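Local coordinates for ABC-type phosphate transport system, periplasmic component (Lactobacillus brevis, PDB 4ECF), which probably captures phosphate as the solute-binding component of the PstSACB ABC transporter, which imports phosphate across the cytoplasmic membrane, at residues M158-V163 and K180-L185; V81-I86 and A135-F140; A231-L236 and L243-M248; L124-R127 and T133-T136. All blocks are in the same frame, centred on the assembly; numbering follows the deposited sequence.

In the fold
Side-chain chemistry here follows place in the fold. Contacts 2 and 4 are buried and share A135 and T136 of helix 132-140, yet they use it differently: contact 2 sets apolar groups against strand 73-87, whereas contact 4, about 8 Å away between centres, turns polar groups to phosphate. Contact 1 is partly buried; its strand 183-187 neighbours strand 73-87 of contact 2, and V159 of its helix packs on R127 of contact 4, but its arginine meets an acetate near the surface. Contact 3, buried and linked by a glutamine amide, touches none of these: its nearest atoms are about 5 Å from contact 2, its centre about 26 Å from those of contacts 1 and 4.

Contact 1 (M158-V163 and K180-L185); sequences MVRSIV and KTVQAL. With ACT (acetate ion), chain C.
R160 NH1, on the helix facing T181 and V182, is held by two acceptors: an acetate oxygen and the backbone O of Y177. The bond from R160 NH1 to acetate O is 2.9 Å long and nearly straight (165°), with the acetate at the edge of the guanidinium and in its plane. The acetate, probably from the crystallisation liquor, is also bonded by S176 OG. The arginine chain leaves the helix with CG anti to the backbone N (chi1 174°), then bends at chi3 (61°), which turns the guanidinium toward the acetate. Its aliphatic root works separately: R160 CG lies 4.2 Å from V182 CG1 and brushes T181 OG1, whose polar partner is N179 OD1. V182 CG1 is the atom that both helix residues touch, 3.6 Å from R160 O and 3.9 Å from V163 CG1, the two valines crossing at about a right angle. With R160 shortened to an alanine, Y177 O and the acetate are likely to lose their NH1 partner and V182 CG1 its aliphatic neighbour. Beyond the valine pair, V163 also rests on I86 of strand 73-87 and on S171 of strand 169-174. Helix 156-165 thus covers a sheet face while the turn entering strand 183-187 closes along its flank, the layered helix-on-sheet build of an alpha/beta periplasmic binding protein.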
loop_
_atom_site.group_PDB
_atom_site.type_symbol
_atom_site.label_atom_id
_atom_site.label_comp_id
_atom_site.label_asym_id
_atom_site.label_seq_id
_atom_site.Cartn_x
_atom_site.Cartn_y
_atom_site.Cartn_z
HETATM N N MSE A 158 -7.389 -2.911 9.780
HETATM C CA MSE A 158 -7.212 -3.539 11.098
HETATM C C MSE A 158 -5.897 -3.106 11.777
HETATM O O MSE A 158 -5.878 -2.920 12.983
HETATM C CB MSE A 158 -7.351 -5.047 10.999
HETATM C CG MSE A 158 -8.763 -5.458 10.615
HETATM SE SE MSE A 158 -8.950 -7.384 10.396
HETATM C CE MSE A 158 -8.124 -7.727 8.698
ATOM N N VAL A 159 -4.812 -2.944 11.012
ATOM C CA VAL A 159 -3.561 -2.403 11.545
ATOM C C VAL A 159 -3.856 -1.005 12.130
ATOM O O VAL A 159 -3.513 -0.701 13.269
ATOM C CB VAL A 159 -2.451 -2.345 10.458
ATOM C CG1 VAL A 159 -1.441 -1.263 10.826
ATOM C CG2 VAL A 159 -1.761 -3.722 10.286
ATOM N N ARG A 160 -4.533 -0.136 11.358
ATOM C CA ARG A 160 -4.848 1.197 11.871
ATOM C C ARG A 160 -5.669 1.151 13.201
ATOM O O ARG A 160 -5.343 1.849 14.155
ATOM C CB ARG A 160 -5.552 2.026 10.803
ATOM C CG ARG A 160 -6.037 3.366 11.339
ATOM C CD ARG A 160 -6.798 4.105 10.268
ATOM N NE ARG A 160 -7.990 3.401 9.788
ATOM C CZ ARG A 160 -8.661 3.714 8.687
ATOM N NH1 ARG A 160 -8.278 4.713 7.905
ATOM N NH2 ARG A 160 -9.747 3.017 8.351
ATOM N N SER A 161 -6.736 0.358 13.268
ATOM C CA SER A 161 -7.566 0.339 14.479
ATOM C C SER A 161 -6.856 -0.212 15.703
ATOM O O SER A 161 -7.042 0.305 16.823
ATOM C CB SER A 161 -8.886 -0.418 14.261
ATOM O OG SER A 161 -8.654 -1.676 13.686
ATOM N N ILE A 162 -6.016 -1.233 15.515
ATOM C CA ILE A 162 -5.278 -1.825 16.616
ATOM C C ILE A 162 -4.199 -0.845 17.099
ATOM O O ILE A 162 -3.975 -0.689 18.310
ATOM C CB ILE A 162 -4.649 -3.180 16.214
ATOM C CG1 ILE A 162 -5.745 -4.236 16.016
ATOM C CG2 ILE A 162 -3.629 -3.634 17.258
ATOM C CD1 ILE A 162 -6.412 -4.683 17.295
ATOM N N VAL A 163 -3.534 -0.164 16.169
ATOM C CA VAL A 163 -2.530 0.837 16.580
ATOM C C VAL A 163 -3.186 1.943 17.394
ATOM O O VAL A 163 -2.660 2.358 18.421
ATOM C CB VAL A 163 -1.719 1.397 15.363
ATOM C CG1 VAL A 163 -0.932 2.677 15.723
ATOM C CG2 VAL A 163 -0.782 0.310 14.847
ATOM N N LYS A 180 -6.876 10.879 12.270
ATOM C CA LYS A 180 -6.679 11.460 13.598
ATOM C C LYS A 180 -6.532 10.452 14.732
ATOM O O LYS A 180 -6.103 10.823 15.831
ATOM C CB LYS A 180 -7.853 12.395 13.952
ATOM C CG LYS A 180 -7.907 13.690 13.157
ATOM C CD LYS A 180 -9.020 14.613 13.652
ATOM C CE LYS A 180 -10.409 14.108 13.279
ATOM N NZ LYS A 180 -10.630 14.100 11.805
ATOM N N THR A 181 -6.880 9.186 14.492
ATOM C CA THR A 181 -6.768 8.170 15.542
ATOM C C THR A 181 -5.328 7.653 15.738
ATOM O O THR A 181 -5.044 7.018 16.744
ATOM C CB THR A 181 -7.691 6.963 15.272
ATOM O OG1 THR A 181 -7.256 6.296 14.092
ATOM C CG2 THR A 181 -9.167 7.412 15.091
ATOM N N VAL A 182 -4.458 7.923 14.766
ATOM C CA VAL A 182 -3.051 7.493 14.821
ATOM C C VAL A 182 -2.095 8.627 14.421
ATOM O O VAL A 182 -2.534 9.663 13.904
ATOM C CB VAL A 182 -2.809 6.253 13.928
ATOM C CG1 VAL A 182 -3.660 5.070 14.405
ATOM C CG2 VAL A 182 -3.101 6.568 12.463
ATOM N N GLN A 183 -0.799 8.416 14.664
ATOM C CA GLN A 183 0.236 9.391 14.365
ATOM C C GLN A 183 1.202 8.813 13.346
ATOM O O GLN A 183 1.850 7.811 13.631
ATOM C CB GLN A 183 0.963 9.801 15.659
ATOM C CG GLN A 183 2.284 10.558 15.471
ATOM C CD GLN A 183 2.056 12.012 15.127
ATOM O OE1 GLN A 183 1.570 12.763 15.963
ATOM N NE2 GLN A 183 2.422 12.428 13.897
ATOM N N ALA A 184 1.291 9.415 12.158
ATOM C CA ALA A 184 2.328 9.072 11.169
ATOM C C ALA A 184 3.657 9.599 11.642
ATOM O O ALA A 184 3.763 10.733 12.107
ATOM C CB ALA A 184 2.034 9.668 9.776
ATOM N N LEU A 185 4.689 8.790 11.504
ATOM C CA LEU A 185 6.031 9.243 11.787
ATOM C C LEU A 185 6.759 9.802 10.584
ATOM O O LEU A 185 6.711 9.222 9.479
ATOM C CB LEU A 185 6.881 8.075 12.331
ATOM C CG LEU A 185 6.449 7.434 13.634
ATOM C CD1 LEU A 185 7.379 6.297 14.037
ATOM C CD2 LEU A 185 6.293 8.422 14.789
HETATM C C ACT C . -9.537 4.477 4.334
HETATM O O ACT C . -9.354 5.264 5.288
HETATM O OXT ACT C . -8.858 4.587 3.295
HETATM C CH3 ACT C . -10.576 3.396 4.460
#

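Contact 2 (V81-I86 and A135-F140); sequences VGITPI and ATFEQF. With EDO (1,2-ethanediol), chain L.
I83 and T136 meet where helix 132-140 packs on strand 73-87, a helix-on-sheet contact in the alpha/beta fold of periplasmic binding proteins; the short axes lie 9.3 Å apart and cross at -76°. Packing is tightest here. I83 CD1 pushes against the threonine between its carbons, 3.5 Å from both T136 CB and T136 CG2, closer than carbons usually come. With OG1 beside the backbone N (chi1 -60°) and bonded back along the helix to G132 O, T136 turns CB and CG2 to the isoleucine. The neighbouring pairs are looser. P85 CG comes to the edge of the F137 ring, 4.1 Å from CE1, and I83 CG2 stays 4.4 Å from F137 CD1, approaching obliquely. F137 is nevertheless hemmed in by aromatics, stacked with Y172 and edge-to-face with F105. Toward the end of the helix the contact gives way to partly exposed residues: F140 makes a cation-pi contact with R252, and a 1,2-ethanediol, probably from the crystallisation liquor, bonds weakly to F140 O. There Q139 CG sits 3.6 Å above the plane of the F140 ring, over its centre.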
loop_
_atom_site.group_PDB
_atom_site.type_symbol
_atom_site.label_atom_id
_atom_site.label_comp_id
_atom_site.label_asym_id
_atom_site.label_seq_id
_atom_site.Cartn_x
_atom_site.Cartn_y
_atom_site.Cartn_z
ATOM N N VAL A 81 1.435 4.685 -4.360
ATOM C CA VAL A 81 0.982 4.809 -2.957
ATOM C C VAL A 81 2.194 4.949 -2.030
ATOM O O VAL A 81 3.166 4.187 -2.139
ATOM C CB VAL A 81 0.084 3.617 -2.563
ATOM C CG1 VAL A 81 0.899 2.310 -2.488
ATOM C CG2 VAL A 81 -0.699 3.922 -1.297
ATOM N N GLY A 82 2.134 5.936 -1.140
ATOM C CA GLY A 82 3.089 6.081 -0.063
ATOM C C GLY A 82 2.711 5.203 1.111
ATOM O O GLY A 82 1.516 4.922 1.344
ATOM N N ILE A 83 3.729 4.721 1.800
ATOM C CA ILE A 83 3.574 3.921 3.034
ATOM C C ILE A 83 4.315 4.629 4.160
ATOM O O ILE A 83 5.478 5.083 3.996
ATOM C CB ILE A 83 4.113 2.500 2.829
ATOM C CG1 ILE A 83 3.266 1.772 1.781
ATOM C CG2 ILE A 83 4.190 1.712 4.177
ATOM C CD1 ILE A 83 4.023 0.643 1.126
ATOM N N THR A 84 3.659 4.693 5.311
ATOM C CA THR A 84 4.222 5.381 6.473
ATOM C C THR A 84 4.110 4.533 7.748
ATOM O O THR A 84 3.123 3.830 7.950
ATOM C CB THR A 84 3.576 6.734 6.725
ATOM O OG1 THR A 84 4.237 7.394 7.823
ATOM C CG2 THR A 84 2.105 6.641 7.045
ATOM N N PRO A 85 5.152 4.568 8.577
ATOM C CA PRO A 85 4.947 4.057 9.946
ATOM C C PRO A 85 3.885 4.884 10.644
ATOM O O PRO A 85 3.711 6.091 10.371
ATOM C CB PRO A 85 6.294 4.269 10.630
ATOM C CG PRO A 85 7.237 4.783 9.618
ATOM C CD PRO A 85 6.453 5.244 8.434
ATOM N N ILE A 86 3.108 4.206 11.499
ATOM C CA ILE A 86 2.140 4.846 12.346
ATOM C C ILE A 86 2.300 4.345 13.758
ATOM O O ILE A 86 2.669 3.208 13.982
ATOM C CB ILE A 86 0.670 4.593 11.885
ATOM C CG1 ILE A 86 0.356 3.099 11.690
ATOM C CG2 ILE A 86 0.364 5.360 10.569
ATOM C CD1 ILE A 86 -1.140 2.788 11.700
ATOM N N ALA A 135 5.961 -5.923 2.355
ATOM C CA ALA A 135 7.124 -6.103 1.492
ATOM C C ALA A 135 7.821 -4.789 1.196
ATOM O O ALA A 135 9.039 -4.684 1.224
ATOM C CB ALA A 135 6.727 -6.830 0.213
ATOM N N THR A 136 7.017 -3.763 0.913
ATOM C CA THR A 136 7.553 -2.445 0.544
ATOM C C THR A 136 8.229 -1.808 1.734
ATOM O O THR A 136 9.324 -1.230 1.624
ATOM C CB THR A 136 6.427 -1.542 -0.036
ATOM O OG1 THR A 136 5.886 -2.187 -1.197
ATOM C CG2 THR A 136 7.018 -0.217 -0.465
ATOM N N PHE A 137 7.629 -1.999 2.905
ATOM C CA PHE A 137 8.128 -1.401 4.137
ATOM C C PHE A 137 9.472 -2.053 4.524
ATOM O O PHE A 137 10.461 -1.356 4.829
ATOM C CB PHE A 137 7.091 -1.520 5.261
ATOM C CG PHE A 137 7.533 -0.880 6.558
ATOM C CD1 PHE A 137 7.562 0.496 6.680
ATOM C CD2 PHE A 137 7.923 -1.658 7.659
ATOM C CE1 PHE A 137 7.932 1.108 7.878
ATOM C CE2 PHE A 137 8.322 -1.044 8.851
ATOM C CZ PHE A 137 8.314 0.326 8.960
ATOM N N GLU A 138 9.541 -3.375 4.413
ATOM C CA GLU A 138 10.813 -4.079 4.739
ATOM C C GLU A 138 11.939 -3.674 3.792
ATOM O O GLU A 138 13.065 -3.410 4.227
ATOM C CB GLU A 138 10.585 -5.615 4.822
ATOM C CG GLU A 138 9.635 -5.969 5.997
ATOM C CD GLU A 138 9.545 -7.440 6.423
ATOM O OE1 GLU A 138 9.833 -8.321 5.598
ATOM O OE2 GLU A 138 9.120 -7.713 7.579
ATOM N N GLN A 139 11.625 -3.599 2.486
ATOM C CA GLN A 139 12.634 -3.284 1.516
ATOM C C GLN A 139 13.111 -1.814 1.621
ATOM O O GLN A 139 14.307 -1.555 1.631
ATOM C CB GLN A 139 12.144 -3.606 0.111
ATOM C CG GLN A 139 13.141 -3.220 -0.972
ATOM C CD GLN A 139 12.823 -3.867 -2.319
ATOM O OE1 GLN A 139 11.717 -4.399 -2.533
ATOM N NE2 GLN A 139 13.801 -3.841 -3.227
ATOM N N PHE A 140 12.170 -0.860 1.651
ATOM C CA PHE A 140 12.522 0.545 1.520
ATOM C C PHE A 140 12.528 1.351 2.812
ATOM O O PHE A 140 13.096 2.463 2.858
ATOM C CB PHE A 140 11.608 1.196 0.457
ATOM C CG PHE A 140 11.748 0.573 -0.903
ATOM C CD1 PHE A 140 12.878 0.821 -1.657
ATOM C CD2 PHE A 140 10.771 -0.261 -1.419
ATOM C CE1 PHE A 140 13.049 0.221 -2.886
ATOM C CE2 PHE A 140 10.933 -0.875 -2.652
ATOM C CZ PHE A 140 12.073 -0.631 -3.383
HETATM C C1 EDO L . 16.071 2.056 4.379
HETATM O O1 EDO L . 15.623 0.937 3.569
HETATM C C2 EDO L . 17.300 2.737 3.765
HETATM O O2 EDO L . 18.513 2.479 4.498
#

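Contact 3 (A231-L236 and L243-M248); sequences AIQNTL and LSPDQM
Q233 meets S244 and P245 chiefly through OE1. In the conformer described, one of two deposited for the serine, S244 OG lies 2.7 Å from Q233 OE1; the bond is tentative. P245 CD touches the same oxygen at 3.2 Å, its ring crossing the glutamine chain at about a right angle. A bend at chi2 (-71°) folds the glutamine chain so that its two amide ends serve different neighbours: while OE1 faces the serine and proline, NE2 bonds to the carbonyls of V227 and V78, which fixes the rotation of the buried amide. Were a leucine to stand in for Q233, the carbonyls of V227 and V78 would probably be left without their amide donor. In the next shell the serine's backbone is itself held: S244 N donates to Q247 OE1 over 3.0 Å, and Q247 N returns a bond of 2.9 Å to S244 O. Q247 NE2 continues outward to E194 OE2. Through Q233, helix 230-239 is thereby tied to helix 218-228 and strand 73-87, while L243, bonded through its backbone to V80 of that strand, packs on helix 194-198.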
loop_
_atom_site.group_PDB
_atom_site.type_symbol
_atom_site.label_atom_id
_atom_site.label_comp_id
_atom_site.label_asym_id
_atom_site.label_seq_id
_atom_site.Cartn_x
_atom_site.Cartn_y
_atom_site.Cartn_z
ATOM N N ALA A 231 -8.906 12.222 -16.844
ATOM C CA ALA A 231 -9.969 12.796 -16.041
ATOM C C ALA A 231 -9.961 12.222 -14.641
ATOM O O ALA A 231 -10.151 12.949 -13.689
ATOM C CB ALA A 231 -11.333 12.613 -16.711
ATOM N N ILE A 232 -9.680 10.932 -14.493
ATOM C CA ILE A 232 -9.767 10.265 -13.191
ATOM C C ILE A 232 -8.446 10.319 -12.361
ATOM O O ILE A 232 -8.428 10.457 -11.115
ATOM C CB ILE A 232 -10.214 8.811 -13.387
ATOM C CG1 ILE A 232 -11.652 8.793 -13.946
ATOM C CG2 ILE A 232 -10.048 8.009 -12.096
ATOM C CD1 ILE A 232 -12.573 9.803 -13.277
ATOM N N GLN A 233 -7.346 10.225 -13.104
ATOM C CA GLN A 233 -6.001 10.510 -12.614
ATOM C C GLN A 233 -5.873 11.920 -12.022
ATOM O O GLN A 233 -5.266 12.084 -11.016
ATOM C CB GLN A 233 -4.983 10.318 -13.742
ATOM C CG GLN A 233 -4.820 8.870 -14.206
ATOM C CD GLN A 233 -4.111 8.008 -13.168
ATOM O OE1 GLN A 233 -3.038 8.372 -12.694
ATOM N NE2 GLN A 233 -4.714 6.895 -12.802
ATOM N N ASN A 234 -6.497 12.911 -12.643
ATOM C CA ASN A 234 -6.364 14.311 -12.165
ATOM C C ASN A 234 -7.254 14.654 -10.959
ATOM O O ASN A 234 -7.076 15.694 -10.337
ATOM C CB ASN A 234 -6.649 15.275 -13.323
ATOM C CG ASN A 234 -5.558 15.243 -14.370
ATOM O OD1 ASN A 234 -4.397 14.976 -14.053
ATOM N ND2 ASN A 234 -5.920 15.498 -15.623
ATOM N N THR A 235 -8.226 13.794 -10.672
ATOM C CA THR A 235 -9.224 14.030 -9.656
ATOM C C THR A 235 -9.155 12.981 -8.521
ATOM O O THR A 235 -8.518 13.177 -7.469
ATOM C CB THR A 235 -10.639 14.095 -10.323
ATOM O OG1 THR A 235 -10.888 12.893 -11.105
ATOM C CG2 THR A 235 -10.770 15.335 -11.235
ATOM N N LEU A 236 -9.797 11.848 -8.744
ATOM C CA LEU A 236 -10.066 10.887 -7.692
ATOM C C LEU A 236 -8.780 10.296 -7.103
ATOM O O LEU A 236 -8.639 10.139 -5.888
ATOM C CB LEU A 236 -10.973 9.799 -8.280
ATOM C CG LEU A 236 -11.851 8.927 -7.389
ATOM C CD1 LEU A 236 -12.770 9.831 -6.582
ATOM C CD2 LEU A 236 -12.660 7.963 -8.265
ATOM N N LEU A 243 -0.675 9.150 -5.571
ATOM C CA LEU A 243 -0.058 9.961 -6.613
ATOM C C LEU A 243 -0.413 9.367 -7.962
ATOM O O LEU A 243 -0.391 8.150 -8.166
ATOM C CB LEU A 243 1.470 10.022 -6.434
ATOM C CG LEU A 243 1.983 10.804 -5.244
ATOM C CD1 LEU A 243 1.850 10.039 -3.944
ATOM C CD2 LEU A 243 3.428 11.163 -5.417
ATOM N N SER A 244 -0.819 10.229 -8.911
ATOM C CA SER A 244 -0.882 9.820 -10.298
ATOM C C SER A 244 0.557 9.588 -10.756
ATOM O O SER A 244 1.435 10.371 -10.418
ATOM C CB SER A 244 -1.533 10.898 -11.168
ATOM O OG SER A 244 -1.400 10.509 -12.518
ATOM N N PRO A 245 0.818 8.540 -11.552
ATOM C CA PRO A 245 2.216 8.309 -11.950
ATOM C C PRO A 245 2.920 9.471 -12.666
ATOM O O PRO A 245 4.119 9.640 -12.487
ATOM C CB PRO A 245 2.102 7.038 -12.829
ATOM C CG PRO A 245 0.923 6.331 -12.249
ATOM C CD PRO A 245 -0.048 7.451 -12.062
ATOM N N ASP A 246 2.184 10.303 -13.401
ATOM C CA ASP A 246 2.755 11.491 -14.040
ATOM C C ASP A 246 3.265 12.565 -13.064
ATOM O O ASP A 246 3.936 13.478 -13.494
ATOM C CB ASP A 246 1.689 12.177 -14.895
ATOM C CG ASP A 246 0.585 12.774 -14.037
ATOM O OD1 ASP A 246 -0.292 12.000 -13.610
ATOM O OD2 ASP A 246 0.596 14.000 -13.766
ATOM N N GLN A 247 2.903 12.479 -11.782
ATOM C CA GLN A 247 3.449 13.394 -10.774
ATOM C C GLN A 247 4.868 12.998 -10.353
ATOM O O GLN A 247 5.609 13.813 -9.796
ATOM C CB GLN A 247 2.559 13.351 -9.542
ATOM C CG GLN A 247 1.177 13.926 -9.725
ATOM C CD GLN A 247 0.427 13.899 -8.416
ATOM O OE1 GLN A 247 -0.430 13.070 -8.209
ATOM N NE2 GLN A 247 0.805 14.781 -7.492
HETATM N N MSE A 248 5.259 11.742 -10.587
HETATM C CA MSE A 248 6.570 11.252 -10.159
HETATM C C MSE A 248 7.704 11.947 -10.883
HETATM O O MSE A 248 7.644 12.162 -12.100
HETATM C CB MSE A 248 6.671 9.714 -10.340
HETATM C CG MSE A 248 5.732 8.866 -9.433
HETATM SE SE MSE A 248 5.750 9.263 -7.563
HETATM C CE MSE A 248 7.265 8.383 -7.203
#

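Contact 4 (L124-R127 and T133-T136); sequences LINR and TRAT. With PO4 (phosphate ion), chain B.
The phosphate site, in keeping with a PstS-family protein, is built where R127 at the end of strand 123-127 comes up to T133 in the first turn of helix 132-140. Phosphate O1 is gripped from both segments: T133 OG1 donates to it over 2.7 Å, T133 N over 3.0 Å, and R127 NH1 adds a weak, bent bond. The stronger arginine bond goes to another oxygen, R127 NH2 to phosphate O3, 2.8 Å and nearly straight (164°), with O3 in the guanidinium plane at its edge. Bends at chi2 (-79°) and chi3 fold the R127 chain back toward the ion. S11, T12, A13, T41, S131 and G132 also bond to the ion. R134, in the second shell, probably helps to position R127: its extended chain brings NH1 within 2.7 Å of R127 O, almost in line with the carbonyl bond. N126 CG lies over one face of that guanidinium, its ND2 bonded to Y172 OH, while R134 NE pairs with E138. The contact turns the first corner of the beta-alpha-beta unit 123-127, 132-140, 151-153, with R127 resting on helix 156-165 and both T133 and R134 on Y172 of strand 169-174.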
loop_
_atom_site.group_PDB
_atom_site.type_symbol
_atom_site.label_atom_id
_atom_site.label_comp_id
_atom_site.label_asym_id
_atom_site.label_seq_id
_atom_site.Cartn_x
_atom_site.Cartn_y
_atom_site.Cartn_z
ATOM N N LEU A 124 5.000 -4.206 18.618
ATOM C CA LEU A 124 5.056 -4.282 17.163
ATOM C C LEU A 124 3.768 -4.895 16.656
ATOM O O LEU A 124 3.288 -5.918 17.180
ATOM C CB LEU A 124 6.262 -5.132 16.695
ATOM C CG LEU A 124 7.641 -4.638 17.117
ATOM C CD1 LEU A 124 8.691 -5.654 16.675
ATOM C CD2 LEU A 124 7.938 -3.236 16.601
ATOM N N ILE A 125 3.208 -4.261 15.628
ATOM C CA ILE A 125 2.066 -4.810 14.903
ATOM C C ILE A 125 2.482 -4.981 13.446
ATOM O O ILE A 125 2.934 -4.038 12.814
ATOM C CB ILE A 125 0.835 -3.877 15.018
ATOM C CG1 ILE A 125 0.514 -3.562 16.488
ATOM C CG2 ILE A 125 -0.362 -4.478 14.287
ATOM C CD1 ILE A 125 -0.028 -4.719 17.271
ATOM N N ASN A 126 2.366 -6.193 12.921
ATOM C CA ASN A 126 2.767 -6.467 11.542
ATOM C C ASN A 126 1.569 -6.866 10.712
ATOM O O ASN A 126 0.517 -7.271 11.239
ATOM C CB ASN A 126 3.802 -7.607 11.500
ATOM C CG ASN A 126 5.204 -7.105 11.727
ATOM O OD1 ASN A 126 5.885 -7.574 12.631
ATOM N ND2 ASN A 126 5.652 -6.197 10.899
ATOM N N ARG A 127 1.713 -6.750 9.389
ATOM C CA ARG A 127 0.820 -7.451 8.523
ATOM C C ARG A 127 1.352 -8.852 8.282
ATOM O O ARG A 127 2.548 -9.134 8.482
ATOM C CB ARG A 127 0.690 -6.698 7.186
ATOM C CG ARG A 127 0.019 -5.337 7.291
ATOM C CD ARG A 127 -1.515 -5.395 7.377
ATOM N NE ARG A 127 -2.017 -6.220 6.285
ATOM C CZ ARG A 127 -2.129 -5.793 5.035
ATOM N NH1 ARG A 127 -1.834 -4.538 4.727
ATOM N NH2 ARG A 127 -2.506 -6.624 4.098
ATOM N N THR A 133 2.193 -4.012 1.385
ATOM C CA THR A 133 2.637 -2.942 2.326
ATOM C C THR A 133 3.844 -3.442 3.123
ATOM O O THR A 133 4.873 -2.732 3.241
ATOM C CB THR A 133 1.520 -2.519 3.270
ATOM O OG1 THR A 133 0.353 -2.129 2.504
ATOM C CG2 THR A 133 2.004 -1.285 4.051
ATOM N N ARG A 134 3.720 -4.636 3.673
ATOM C CA ARG A 134 4.804 -5.192 4.431
ATOM C C ARG A 134 6.087 -5.373 3.574
ATOM O O ARG A 134 7.161 -4.996 4.007
ATOM C CB ARG A 134 4.426 -6.499 5.105
ATOM C CG ARG A 134 5.599 -7.156 5.834
ATOM C CD ARG A 134 5.144 -8.333 6.652
ATOM N NE ARG A 134 6.302 -8.956 7.294
ATOM C CZ ARG A 134 6.201 -9.867 8.248
ATOM N NH1 ARG A 134 5.021 -10.234 8.676
ATOM N NH2 ARG A 134 7.300 -10.381 8.788
ATOM N N ALA A 135 5.961 -5.923 2.355
ATOM C CA ALA A 135 7.124 -6.103 1.492
ATOM C C ALA A 135 7.821 -4.789 1.196
ATOM O O ALA A 135 9.039 -4.684 1.224
ATOM C CB ALA A 135 6.727 -6.830 0.213
ATOM N N THR A 136 7.017 -3.763 0.913
ATOM C CA THR A 136 7.553 -2.445 0.544
ATOM C C THR A 136 8.229 -1.808 1.734
ATOM O O THR A 136 9.324 -1.230 1.624
ATOM C CB THR A 136 6.427 -1.542 -0.036
ATOM O OG1 THR A 136 5.886 -2.187 -1.197
ATOM C CG2 THR A 136 7.018 -0.217 -0.465
HETATM P P PO4 B . -1.627 -4.924 1.078
HETATM O O1 PO4 B . -0.636 -4.592 2.187
HETATM O O2 PO4 B . -1.109 -5.915 0.100
HETATM O O3 PO4 B . -2.972 -5.324 1.618
HETATM O O4 PO4 B . -1.938 -3.575 0.262
#